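Local coordinates for putative D-alanine N-acetyltransferase of GNAT family (Desulfovibrio desulfuricans subsp. desulfuricans, PDB 2R7H), which probably acts as a GNAT-family acyltransferase, passing an acyl group, most likely acetyl from acetyl-CoA, to an acceptor that remains to be established, at residues V20-V26 with F70-E75; V37-T41 with A101-H105; E92-L97 with T126-F132. All blocks are in the same frame, centred on the assembly; numbering follows the deposited sequence. Where two conformers were deposited one is given.

The three contacts sample one mixed sheet of the GNAT fold. Contact 1 adds strand 21-23, one of the two outermost strands, to strand 69-75, and helix 30-41, next in the chain, supplies contact 2; the centres of these two lie 15 Å apart and their nearest atoms about 5 Å. Contacts 2 and 3 use opposite ends of strand 94-102, their centres 26 Å apart, while the centres of contacts 1 and 3 are 20 Å apart. Between those ends Tyr98 and Trp99, with Tyr68, line a pocket holding 2-ethoxyethanol, probably from the crystallisation liquor, though such molecules often mark pockets; the side chain of Asp96 in contact 3 is about 6 Å from a bound 2-ethoxyethanol.

Contact 1: residues V20-V26 with F70-E75; sequences VAFRRQV and FVFATE
Arg23 and Phe72 face each other as an antiparallel hydrogen-bonded pair, and their side chains share one side of the sheet. A bend in the arginine chain at chi3 (50°) brings the guanidinium across the phenylalanine at a slant, with NH1 3.6 Å from Phe72 CD2. The guanidinium and ring planes are only 25° apart, and Phe72 CB lies over one guanidinium face, near its rim. What fixes the rotation of this group is largely polar: NH1 of Arg23 donates to Gln25 O at 2.9 Å, with the oxygen close to the guanidinium plane, and also forms a salt bridge with Asp30. At the edge of the Phe72 ring, Val26 CG2 comes within 4.0 Å of CE2.

Thr74 continues the same side. Its CG2 touches Arg23 NH2 at 3.7 Å, while OG1 makes a weak bond of 3.3 Å to Ala21 O, an oxygen already taken at 2.8 Å by the backbone N of Thr74. N and O of Ala21 pair with O and N of Thr74, and those of Arg23 pair likewise with Phe72. On the other side of the sheet, Phe22 CE1 rests on Ala73 CB at 3.7 Å.

Helix 111-125 covers that Phe22 and Ala73 side, whereas Phe72 packs on helix 30-41; backbone bonds from Val71 and Ala73 carry the sheet onward into strand 78-87.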
ATOM      1  N   VAL B  20     -24.270  -5.240  22.124  1.00 53.62           N
ATOM      2  CA  VAL B  20     -23.611  -5.141  20.824  1.00 50.62           C
ATOM      3  C   VAL B  20     -23.206  -6.535  20.376  1.00 48.59           C
ATOM      4  O   VAL B  20     -22.644  -7.290  21.184  1.00 50.85           O
ATOM      5  CB  VAL B  20     -22.336  -4.294  20.890  1.00 50.78           C
ATOM      6  CG1 VAL B  20     -21.630  -4.308  19.545  1.00 52.43           C
ATOM      7  CG2 VAL B  20     -22.668  -2.888  21.299  1.00 51.59           C
ATOM      8  N   ALA B  21     -23.507  -6.896  19.126  1.00 44.81           N
ATOM      9  CA  ALA B  21     -23.100  -8.200  18.560  1.00 42.49           C
ATOM     10  C   ALA B  21     -22.036  -7.943  17.475  1.00 39.44           C
ATOM     11  O   ALA B  21     -22.195  -7.023  16.669  1.00 37.32           O
ATOM     12  CB  ALA B  21     -24.281  -8.933  17.956  1.00 41.01           C
ATOM     13  N   PHE B  22     -20.979  -8.751  17.454  1.00 38.57           N
ATOM     14  CA  PHE B  22     -19.906  -8.644  16.449  1.00 40.41           C
ATOM     15  C   PHE B  22     -20.137  -9.703  15.377  1.00 42.72           C
ATOM     16  O   PHE B  22     -20.348 -10.868  15.708  1.00 47.89           O
ATOM     17  CB  PHE B  22     -18.527  -8.746  17.082  1.00 38.44           C
ATOM     18  CG  PHE B  22     -18.251  -7.631  18.018  1.00 33.07           C
ATOM     19  CD1 PHE B  22     -17.997  -6.360  17.519  1.00 31.49           C
ATOM     20  CD2 PHE B  22     -18.263  -7.817  19.382  1.00 38.90           C
ATOM     21  CE1 PHE B  22     -17.750  -5.314  18.368  1.00 36.12           C
ATOM     22  CE2 PHE B  22     -18.017  -6.753  20.242  1.00 42.35           C
ATOM     23  CZ  PHE B  22     -17.764  -5.499  19.725  1.00 34.97           C
ATOM     24  N   ARG B  23     -20.144  -9.292  14.110  1.00 40.75           N
ATOM     25  CA  ARG B  23     -20.389 -10.197  12.981  1.00 40.35           C
ATOM     26  C   ARG B  23     -19.276 -10.031  11.955  1.00 39.79           C
ATOM     27  O   ARG B  23     -18.878  -8.913  11.670  1.00 41.20           O
ATOM     28  CB  ARG B  23     -21.746  -9.846  12.363  1.00 40.19           C
ATOM     29  CG  ARG B  23     -22.087 -10.578  11.058  1.00 44.30           C
ATOM     30  CD  ARG B  23     -23.550 -10.444  10.659  1.00 43.04           C
ATOM     31  NE  ARG B  23     -24.050  -9.065  10.671  1.00 43.24           N
ATOM     32  CZ  ARG B  23     -23.843  -8.152   9.720  1.00 46.73           C
ATOM     33  NH1 ARG B  23     -23.093  -8.416   8.667  1.00 48.03           N
ATOM     34  NH2 ARG B  23     -24.363  -6.939   9.845  1.00 50.66           N
ATOM     35  N   ARG B  24     -18.778 -11.141  11.430  1.00 40.12           N
ATOM     36  CA  ARG B  24     -17.741 -11.148  10.400  1.00 41.21           C
ATOM     37  C   ARG B  24     -18.274 -11.418   9.006  1.00 42.81           C
ATOM     38  O   ARG B  24     -17.599 -11.094   8.040  1.00 39.46           O
ATOM     39  CB  ARG B  24     -16.649 -12.178  10.662  1.00 42.87           C
ATOM     40  CG  ARG B  24     -15.553 -11.832  11.628  1.00 43.56           C
ATOM     41  CD  ARG B  24     -16.024 -11.742  12.987  1.00 48.53           C
ATOM     42  NE  ARG B  24     -14.913 -11.560  13.909  1.00 42.30           N
ATOM     43  CZ  ARG B  24     -15.080 -11.326  15.203  1.00 45.15           C
ATOM     44  NH1 ARG B  24     -16.292 -11.314  15.780  1.00 46.44           N
ATOM     45  NH2 ARG B  24     -14.020 -11.155  15.943  1.00 36.34           N
ATOM     46  N   GLN B  25     -19.442 -12.053   8.892  1.00 44.61           N
ATOM     47  CA  GLN B  25     -20.023 -12.389   7.586  1.00 49.20           C
ATOM     48  C   GLN B  25     -20.539 -11.140   6.904  1.00 45.93           C
ATOM     49  O   GLN B  25     -21.239 -10.390   7.534  1.00 43.94           O
ATOM     50  CB  GLN B  25     -21.191 -13.385   7.753  1.00 48.90           C
ATOM     51  CG  GLN B  25     -21.720 -13.968   6.418  1.00 56.48           C
ATOM     52  CD  GLN B  25     -22.891 -14.936   6.591  1.00 57.76           C
ATOM     53  OE1 GLN B  25     -23.746 -14.769   7.476  1.00 66.80           O
ATOM     54  NE2 GLN B  25     -22.960 -15.926   5.704  1.00 72.28           N
ATOM     55  N   VAL B  26     -20.197 -10.938   5.627  1.00 45.14           N
ATOM     56  CA  VAL B  26     -20.642  -9.775   4.876  1.00 46.12           C
ATOM     57  C   VAL B  26     -21.937 -10.150   4.187  1.00 48.84           C
ATOM     58  O   VAL B  26     -21.998 -11.166   3.495  1.00 48.47           O
ATOM     59  CB  VAL B  26     -19.613  -9.323   3.825  1.00 46.72           C
ATOM     60  CG1 VAL B  26     -20.127  -8.126   3.049  1.00 42.64           C
ATOM     61  CG2 VAL B  26     -18.334  -8.972   4.495  1.00 38.81           C
ATOM     62  N   PHE B  70     -13.725  -7.838   7.636  1.00 35.70           N
ATOM     63  CA  PHE B  70     -14.587  -6.933   8.379  1.00 36.93           C
ATOM     64  C   PHE B  70     -15.072  -7.483   9.707  1.00 37.62           C
ATOM     65  O   PHE B  70     -15.246  -8.690   9.836  1.00 37.57           O
ATOM     66  CB  PHE B  70     -15.873  -6.706   7.544  1.00 37.21           C
ATOM     67  CG  PHE B  70     -15.633  -6.066   6.217  1.00 35.80           C
ATOM     68  CD1 PHE B  70     -15.375  -6.829   5.095  1.00 41.74           C
ATOM     69  CD2 PHE B  70     -15.605  -4.700   6.107  1.00 37.36           C
ATOM     70  CE1 PHE B  70     -15.106  -6.236   3.864  1.00 38.75           C
ATOM     71  CE2 PHE B  70     -15.331  -4.109   4.890  1.00 42.37           C
ATOM     72  CZ  PHE B  70     -15.080  -4.886   3.770  1.00 39.61           C
ATOM     73  N   VAL B  71     -15.260  -6.581  10.683  1.00 36.04           N
ATOM     74  CA  VAL B  71     -15.899  -6.922  11.993  1.00 34.06           C
ATOM     75  C   VAL B  71     -16.960  -5.819  12.119  1.00 33.21           C
ATOM     76  O   VAL B  71     -16.612  -4.639  12.188  1.00 31.58           O
ATOM     77  CB  VAL B  71     -14.987  -6.869  13.249  1.00 32.59           C
ATOM     78  CG1 VAL B  71     -15.841  -7.204  14.492  1.00 30.12           C
ATOM     79  CG2 VAL B  71     -13.765  -7.807  13.135  1.00 28.52           C
ATOM     80  N   PHE B  72     -18.238  -6.189  12.041  1.00 35.72           N
ATOM     81  CA  PHE B  72     -19.347  -5.244  12.146  1.00 37.36           C
ATOM     82  C   PHE B  72     -19.953  -5.307  13.550  1.00 39.15           C
ATOM     83  O   PHE B  72     -20.259  -6.391  14.008  1.00 39.83           O
ATOM     84  CB  PHE B  72     -20.455  -5.604  11.141  1.00 38.10           C
ATOM     85  CG  PHE B  72     -19.987  -5.696   9.705  1.00 34.64           C
ATOM     86  CD1 PHE B  72     -19.708  -4.555   8.989  1.00 38.71           C
ATOM     87  CD2 PHE B  72     -19.848  -6.927   9.073  1.00 38.55           C
ATOM     88  CE1 PHE B  72     -19.287  -4.626   7.681  1.00 42.03           C
ATOM     89  CE2 PHE B  72     -19.447  -7.008   7.761  1.00 42.70           C
ATOM     90  CZ  PHE B  72     -19.163  -5.846   7.059  1.00 37.20           C
ATOM     91  N   ALA B  73     -20.071  -4.170  14.244  1.00 40.11           N
ATOM     92  CA  ALA B  73     -20.696  -4.099  15.574  1.00 37.88           C
ATOM     93  C   ALA B  73     -22.169  -3.718  15.314  1.00 39.24           C
ATOM     94  O   ALA B  73     -22.439  -2.656  14.721  1.00 37.20           O
ATOM     95  CB  ALA B  73     -20.000  -3.040  16.438  1.00 34.29           C
ATOM     96  N   THR B  74     -23.117  -4.596  15.670  1.00 40.93           N
ATOM     97  CA  THR B  74     -24.559  -4.302  15.470  1.00 43.91           C
ATOM     98  C   THR B  74     -25.370  -4.281  16.791  1.00 44.36           C
ATOM     99  O   THR B  74     -25.006  -4.941  17.756  1.00 40.44           O
ATOM    100  CB  THR B  74     -25.239  -5.300  14.509  1.00 43.87           C
ATOM    101  OG1 THR B  74     -25.089  -6.625  15.031  1.00 49.28           O
ATOM    102  CG2 THR B  74     -24.648  -5.235  13.126  1.00 44.42           C
ATOM    103  N   GLU B  75     -26.437  -3.477  16.812  1.00 50.06           N
ATOM    104  CA  GLU B  75     -27.382  -3.356  17.957  1.00 55.03           C
ATOM    105  C   GLU B  75     -28.731  -3.391  17.249  1.00 55.57           C
ATOM    106  O   GLU B  75     -29.031  -2.476  16.464  1.00 54.26           O
ATOM    107  CB  GLU B  75     -27.277  -2.042  18.749  1.00 55.54           C
ATOM    108  CG  GLU B  75     -25.894  -1.689  19.331  1.00 63.24           C
ATOM    109  CD  GLU B  75     -25.921  -0.402  20.196  1.00 61.59           C
ATOM    110  OE1 GLU B  75     -26.937  -0.190  20.894  1.00 72.90           O
ATOM    111  OE2 GLU B  75     -24.919   0.361  20.220  1.00 68.05           O
TER
HETATM  112  O   HOH W   1     -15.157 -10.246   7.148  1.00 37.84           O

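Contact 2: residues V37-T41 with A101-H105; sequences VVEST and AVAPH
Ser40 meets Pro104 where helix 30-41 passes the chain leaving strand 94-102, and the serine side chain can be followed outward atom by atom. Its CB, directed toward the 101-105 segment, lies 3.4 Å from Pro104 CD, closer than carbon atoms usually pack. One bond further, OG is 3.2 Å from the same Pro104 CD, a van der Waals contact with the proline ring, and 3.7 Å from Ala103 CA. The hydroxyl finds its polar partner within its own helix: with chi1 at 73° OG stands between the backbone N and the carbonyl carbon, turned back to donate to Val37 O. The 2.5 Å between Ser40 OG and Val37 O is unusually short, and its exact value is doubtful.

Val37 and Thr41 carry the contact to Ala101 and Val102. Val37 sends CG1 to the alanine methyl, 3.7 Å from Ala101 CB, and the same branch touches Ala101 O. Thr41 divides its two branches: OG1 bonds to Val38 O at 2.8 Å and receives the backbone N of Phe43, while CG2 rests against Val102 O at 3.6 Å. That carbonyl oxygen is buried by the contact and has no partner in the model, so a methyl group covers it where a donor might have been expected. No hydrogen bond crosses between the two segments.

The helix meets the strand at the small Ala101, and Val38, turned the other way, packs on helix 46-61. The arrangement is that of an N-terminal GNAT helix lying over the central sheet at the end of strand 94-102, from which the chain proceeds to helix 111-125; in relatives, the loop entering that helix binds the pyrophosphate of the acyl-CoA.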
ATOM      1  N   VAL B  37     -22.400   4.660   7.849  1.00 40.03           N
ATOM      2  CA  VAL B  37     -21.581   4.759   9.058  1.00 38.37           C
ATOM      3  C   VAL B  37     -20.463   5.730   8.765  1.00 37.78           C
ATOM      4  O   VAL B  37     -20.244   6.676   9.520  1.00 40.10           O
ATOM      5  CB  VAL B  37     -20.946   3.393   9.538  1.00 38.55           C
ATOM      6  CG1 VAL B  37     -19.883   3.634  10.620  1.00 39.77           C
ATOM      7  CG2 VAL B  37     -22.012   2.410  10.059  1.00 43.71           C
ATOM      8  N   VAL B  38     -19.763   5.475   7.662  1.00 35.98           N
ATOM      9  CA  VAL B  38     -18.643   6.299   7.216  1.00 36.85           C
ATOM     10  C   VAL B  38     -19.014   7.776   7.010  1.00 37.89           C
ATOM     11  O   VAL B  38     -18.252   8.674   7.388  1.00 39.28           O
ATOM     12  CB  VAL B  38     -17.999   5.650   5.952  1.00 35.61           C
ATOM     13  CG1 VAL B  38     -17.309   6.663   5.151  1.00 44.43           C
ATOM     14  CG2 VAL B  38     -17.138   4.422   6.360  1.00 33.48           C
ATOM     15  N   GLU B  39     -20.172   8.004   6.401  1.00 39.04           N
ATOM     16  CA  GLU B  39     -20.683   9.365   6.156  1.00 38.55           C
ATOM     17  C   GLU B  39     -21.064  10.082   7.422  1.00 39.65           C
ATOM     18  O   GLU B  39     -20.947  11.283   7.463  1.00 43.10           O
ATOM     19  CB  GLU B  39     -21.856   9.342   5.204  1.00 39.47           C
ATOM     20  CG  GLU B  39     -21.429   9.006   3.780  1.00 38.14           C
ATOM     21  CD  GLU B  39     -22.605   9.010   2.819  1.00 30.58           C
ATOM     22  OE1 GLU B  39     -23.776   8.878   3.249  1.00 42.00           O
ATOM     23  OE2 GLU B  39     -22.331   9.126   1.613  1.00 36.30           O
ATOM     24  N   SER B  40     -21.494   9.357   8.455  1.00 40.78           N
ATOM     25  CA  SER B  40     -21.852   9.956   9.736  1.00 39.96           C
ATOM     26  C   SER B  40     -20.654  10.481  10.555  1.00 43.43           C
ATOM     27  O   SER B  40     -20.830  11.326  11.424  1.00 46.28           O
ATOM     28  CB  SER B  40     -22.610   8.952  10.585  1.00 40.46           C
ATOM     29  OG  SER B  40     -21.766   7.952  11.096  1.00 36.97           O
ATOM     30  N   THR B  41     -19.441  10.034  10.253  1.00 46.02           N
ATOM     31  CA  THR B  41     -18.247  10.448  11.016  1.00 47.60           C
ATOM     32  C   THR B  41     -17.570  11.760  10.627  1.00 49.29           C
ATOM     33  O   THR B  41     -16.898  12.339  11.469  1.00 50.88           O
ATOM     34  CB  THR B  41     -17.144   9.404  10.903  1.00 47.91           C
ATOM     35  OG1 THR B  41     -16.590   9.430   9.575  1.00 48.48           O
ATOM     36  CG2 THR B  41     -17.687   8.000  11.271  1.00 41.15           C
ATOM     37  N   ALA B 101     -14.677   2.709  12.054  1.00 32.76           N
ATOM     38  CA  ALA B 101     -15.685   3.797  11.991  1.00 30.38           C
ATOM     39  C   ALA B 101     -16.858   3.458  12.922  1.00 30.28           C
ATOM     40  O   ALA B 101     -17.439   2.386  12.833  1.00 27.52           O
ATOM     41  CB  ALA B 101     -16.189   4.009  10.524  1.00 30.98           C
ATOM     42  N   VAL B 102     -17.204   4.389  13.812  1.00 33.22           N
ATOM     43  CA  VAL B 102     -18.330   4.253  14.765  1.00 33.67           C
ATOM     44  C   VAL B 102     -19.305   5.422  14.548  1.00 35.36           C
ATOM     45  O   VAL B 102     -18.861   6.571  14.406  1.00 33.11           O
ATOM     46  CB  VAL B 102     -17.817   4.274  16.221  1.00 35.33           C
ATOM     47  CG1 VAL B 102     -18.961   4.403  17.236  1.00 36.94           C
ATOM     48  CG2 VAL B 102     -16.982   2.992  16.499  1.00 35.58           C
ATOM     49  N   ALA B 103     -20.608   5.135  14.529  1.00 38.55           N
ATOM     50  CA  ALA B 103     -21.642   6.177  14.350  1.00 43.08           C
ATOM     51  C   ALA B 103     -21.534   7.193  15.509  1.00 44.46           C
ATOM     52  O   ALA B 103     -21.160   6.801  16.612  1.00 42.00           O
ATOM     53  CB  ALA B 103     -22.999   5.566  14.306  1.00 42.06           C
ATOM     54  N   PRO B 104     -21.823   8.492  15.260  1.00 50.36           N
ATOM     55  CA  PRO B 104     -21.685   9.524  16.315  1.00 51.75           C
ATOM     56  C   PRO B 104     -22.391   9.230  17.627  1.00 53.13           C
ATOM     57  O   PRO B 104     -21.818   9.493  18.684  1.00 52.63           O
ATOM     58  CB  PRO B 104     -22.252  10.799  15.654  1.00 54.32           C
ATOM     59  CG  PRO B 104     -23.070  10.309  14.496  1.00 54.37           C
ATOM     60  CD  PRO B 104     -22.324   9.105  14.010  1.00 52.71           C
ATOM     61  N   HIS B 105     -23.584   8.646  17.555  1.00 55.56           N
ATOM     62  CA  HIS B 105     -24.335   8.319  18.762  1.00 58.95           C
ATOM     63  C   HIS B 105     -23.719   7.179  19.607  1.00 58.19           C
ATOM     64  O   HIS B 105     -24.060   7.062  20.774  1.00 57.21           O
ATOM     65  CB  HIS B 105     -25.791   7.997  18.428  1.00 62.28           C
ATOM     66  CG  HIS B 105     -25.995   6.648  17.822  1.00 67.31           C
ATOM     67  ND1 HIS B 105     -25.719   6.376  16.499  1.00 72.94           N
ATOM     68  CD2 HIS B 105     -26.500   5.507  18.349  1.00 71.93           C
ATOM     69  CE1 HIS B 105     -26.011   5.110  16.247  1.00 77.50           C
ATOM     70  NE2 HIS B 105     -26.493   4.563  17.351  1.00 78.95           N
TER

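Contact 3: residues E92-L97 with T126-F132; sequences EGTYDL and TGGRLLF
Glu92 and Arg129 meet chiefly through backbone oxygen: NE and NH2 of the arginine grip Glu92 O side-on at 3.1 and 3.0 Å, with that oxygen in the guanidinium plane. A bend at chi3 (-60°) turns the group to it. The weak salt bridge from NE to Glu92 OE2 is doubtful, because Glu92 has two conformers.

In the parallel backbone pairing, Gly93 O accepts from both Arg129 N and Leu130 N; Tyr95 N donates to Leu130 O, Tyr95 O accepts from Phe132 N, and Leu97 N donates to Phe132 O at 2.7 Å.

Among hydroxyls, Tyr95 OH lies 2.7 Å from Thr126 OG1, which has Val123 O as a partner, and a water links the tyrosine hydroxyl to Thr126 O.

Of the apolar contacts, Leu131 CD1 touches Tyr95 CB at 3.8 Å, and Thr94 CG2 meets the Phe132 ring at its edge, 3.4 Å from CE2.

Helix 111-125 joins strands 94-102 and 130-136 in a beta-alpha-beta unit. Arg129 joins the loops that lead into the two strands; its NH1 bonds to Ala161 O and Thr94 OG1 to Phe162 O, both of the second subunit, so polar groups here serve both strand pairing and the subunit interface.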
ATOM      1  N   GLU B  92       4.418 -12.019   5.363  0.50 34.34           N
ATOM      2  CA  GLU B  92       4.053 -13.203   6.167  0.50 33.11           C
ATOM      3  C   GLU B  92       3.658 -12.689   7.526  0.50 31.87           C
ATOM      4  O   GLU B  92       4.489 -12.141   8.200  0.50 31.55           O
ATOM      5  CB  GLU B  92       5.260 -14.188   6.290  0.50 34.02           C
ATOM      6  CG  GLU B  92       5.202 -15.341   7.384  0.50 36.01           C
ATOM      7  CD  GLU B  92       5.767 -14.972   8.808  0.50 46.17           C
ATOM      8  OE1 GLU B  92       7.029 -14.842   9.007  0.50 31.40           O
ATOM      9  OE2 GLU B  92       4.942 -14.909   9.756  0.50 40.11           O
ATOM     10  N   GLY B  93       2.390 -12.796   7.908  1.00 30.25           N
ATOM     11  CA  GLY B  93       1.973 -12.366   9.242  1.00 32.17           C
ATOM     12  C   GLY B  93       1.827 -10.888   9.550  1.00 32.19           C
ATOM     13  O   GLY B  93       1.753 -10.523  10.732  1.00 29.64           O
ATOM     14  N   THR B  94       1.808 -10.036   8.524  1.00 29.64           N
ATOM     15  CA  THR B  94       1.615  -8.597   8.713  1.00 29.03           C
ATOM     16  C   THR B  94       0.241  -8.251   8.150  1.00 26.48           C
ATOM     17  O   THR B  94      -0.116  -8.757   7.099  1.00 26.32           O
ATOM     18  CB  THR B  94       2.704  -7.771   8.066  1.00 33.06           C
ATOM     19  OG1 THR B  94       3.941  -8.093   8.703  1.00 25.39           O
ATOM     20  CG2 THR B  94       2.493  -6.275   8.295  1.00 33.85           C
ATOM     21  N   TYR B  95      -0.482  -7.413   8.873  1.00 28.55           N
ATOM     22  CA  TYR B  95      -1.835  -6.986   8.536  1.00 25.21           C
ATOM     23  C   TYR B  95      -1.958  -5.464   8.644  1.00 24.22           C
ATOM     24  O   TYR B  95      -1.274  -4.849   9.418  1.00 27.78           O
ATOM     25  CB  TYR B  95      -2.838  -7.628   9.531  1.00 28.13           C
ATOM     26  CG  TYR B  95      -3.005  -9.111   9.318  1.00 26.11           C
ATOM     27  CD1 TYR B  95      -2.034 -10.016   9.746  1.00 29.52           C
ATOM     28  CD2 TYR B  95      -4.112  -9.606   8.666  1.00 30.19           C
ATOM     29  CE1 TYR B  95      -2.160 -11.382   9.484  1.00 31.27           C
ATOM     30  CE2 TYR B  95      -4.247 -10.940   8.403  1.00 34.26           C
ATOM     31  CZ  TYR B  95      -3.279 -11.827   8.823  1.00 37.97           C
ATOM     32  OH  TYR B  95      -3.436 -13.163   8.569  1.00 40.70           O
ATOM     33  N   ASP B  96      -2.865  -4.921   7.865  1.00 29.71           N
ATOM     34  CA  ASP B  96      -3.189  -3.518   7.920  1.00 28.77           C
ATOM     35  C   ASP B  96      -4.608  -3.293   8.422  1.00 30.41           C
ATOM     36  O   ASP B  96      -5.523  -3.951   7.961  1.00 25.59           O
ATOM     37  CB  ASP B  96      -3.095  -2.873   6.565  1.00 28.53           C
ATOM     38  CG  ASP B  96      -1.660  -2.659   6.134  1.00 30.14           C
ATOM     39  OD1 ASP B  96      -0.937  -1.869   6.767  1.00 52.36           O
ATOM     40  OD2 ASP B  96      -1.322  -3.216   5.105  1.00 39.87           O
ATOM     41  N   LEU B  97      -4.754  -2.405   9.404  1.00 25.95           N
ATOM     42  CA  LEU B  97      -6.076  -1.975   9.868  1.00 27.74           C
ATOM     43  C   LEU B  97      -6.371  -0.773   8.965  1.00 29.65           C
ATOM     44  O   LEU B  97      -5.680   0.220   9.059  1.00 29.18           O
ATOM     45  CB  LEU B  97      -6.044  -1.488  11.341  1.00 27.21           C
ATOM     46  CG  LEU B  97      -7.394  -0.956  11.905  1.00 24.72           C
ATOM     47  CD1 LEU B  97      -8.546  -2.035  11.908  1.00 25.30           C
ATOM     48  CD2 LEU B  97      -7.131  -0.421  13.327  1.00 31.99           C
ATOM     49  N   THR B 126      -5.055 -16.218  12.706  1.00 36.63           N
ATOM     50  CA  THR B 126      -4.535 -16.575  11.410  1.00 37.30           C
ATOM     51  C   THR B 126      -3.028 -16.559  11.410  1.00 39.03           C
ATOM     52  O   THR B 126      -2.441 -16.665  10.357  1.00 43.01           O
ATOM     53  CB  THR B 126      -5.095 -15.643  10.332  1.00 40.55           C
ATOM     54  OG1 THR B 126      -4.757 -14.294  10.650  1.00 44.39           O
ATOM     55  CG2 THR B 126      -6.595 -15.745  10.290  1.00 41.10           C
ATOM     56  N   GLY B 127      -2.402 -16.427  12.584  1.00 38.43           N
ATOM     57  CA  GLY B 127      -0.955 -16.427  12.727  1.00 38.96           C
ATOM     58  C   GLY B 127      -0.256 -15.092  12.589  1.00 38.68           C
ATOM     59  O   GLY B 127       0.973 -15.061  12.453  1.00 38.93           O
ATOM     60  N   GLY B 128      -0.993 -13.988  12.678  1.00 35.69           N
ATOM     61  CA  GLY B 128      -0.384 -12.678  12.524  1.00 34.45           C
ATOM     62  C   GLY B 128       0.532 -12.270  13.659  1.00 33.56           C
ATOM     63  O   GLY B 128       0.305 -12.638  14.815  1.00 33.22           O
ATOM     64  N   ARG B 129       1.590 -11.545  13.295  1.00 31.75           N
ATOM     65  CA  ARG B 129       2.588 -11.004  14.192  1.00 32.84           C
ATOM     66  C   ARG B 129       2.396  -9.515  14.401  1.00 30.91           C
ATOM     67  O   ARG B 129       2.619  -9.037  15.501  1.00 30.43           O
ATOM     68  CB  ARG B 129       3.991 -11.163  13.561  1.00 33.38           C
ATOM     69  CG  ARG B 129       4.357 -12.581  13.144  1.00 36.40           C
ATOM     70  CD  ARG B 129       5.666 -12.685  12.338  1.00 35.40           C
ATOM     71  NE  ARG B 129       5.612 -11.907  11.097  1.00 30.63           N
ATOM     72  CZ  ARG B 129       6.201 -10.732  10.891  1.00 34.76           C
ATOM     73  NH1 ARG B 129       6.957 -10.150  11.814  1.00 28.84           N
ATOM     74  NH2 ARG B 129       6.061 -10.133   9.730  1.00 34.59           N
ATOM     75  N   LEU B 130       2.018  -8.787  13.332  1.00 30.75           N
ATOM     76  CA  LEU B 130       1.886  -7.328  13.351  1.00 26.97           C
ATOM     77  C   LEU B 130       0.623  -6.792  12.769  1.00 26.03           C
ATOM     78  O   LEU B 130       0.119  -7.350  11.838  1.00 27.27           O
ATOM     79  CB  LEU B 130       3.016  -6.729  12.510  1.00 25.80           C
ATOM     80  CG  LEU B 130       4.447  -6.967  13.020  1.00 28.83           C
ATOM     81  CD1 LEU B 130       5.516  -6.600  11.941  1.00 26.96           C
ATOM     82  CD2 LEU B 130       4.546  -6.181  14.258  1.00 25.41           C
ATOM     83  N   LEU B 131       0.149  -5.689  13.330  1.00 29.17           N
ATOM     84  CA  LEU B 131      -1.023  -4.987  12.807  1.00 28.76           C
ATOM     85  C   LEU B 131      -0.564  -3.553  12.676  1.00 28.28           C
ATOM     86  O   LEU B 131      -0.130  -2.955  13.678  1.00 28.98           O
ATOM     87  CB  LEU B 131      -2.234  -5.023  13.734  1.00 27.70           C
ATOM     88  CG  LEU B 131      -3.504  -4.295  13.257  1.00 31.03           C
ATOM     89  CD1 LEU B 131      -3.974  -4.863  11.944  1.00 24.07           C
ATOM     90  CD2 LEU B 131      -4.654  -4.335  14.296  1.00 29.30           C
ATOM     91  N   PHE B 132      -0.649  -3.027  11.452  1.00 26.24           N
ATOM     92  CA  PHE B 132      -0.279  -1.664  11.192  1.00 28.74           C
ATOM     93  C   PHE B 132      -1.501  -0.794  10.914  1.00 29.43           C
ATOM     94  O   PHE B 132      -2.451  -1.259  10.349  1.00 30.38           O
ATOM     95  CB  PHE B 132       0.687  -1.558  10.002  1.00 27.43           C
ATOM     96  CG  PHE B 132       2.063  -2.044  10.303  1.00 28.33           C
ATOM     97  CD1 PHE B 132       2.958  -1.234  10.987  1.00 23.78           C
ATOM     98  CD2 PHE B 132       2.456  -3.322   9.964  1.00 27.84           C
ATOM     99  CE1 PHE B 132       4.192  -1.687  11.256  1.00 29.07           C
ATOM    100  CE2 PHE B 132       3.660  -3.777  10.254  1.00 30.46           C
ATOM    101  CZ  PHE B 132       4.566  -2.955  10.896  1.00 24.03           C
TER
HETATM  102  O   HOH W   2      -0.818 -14.575   9.293  1.00 50.25           O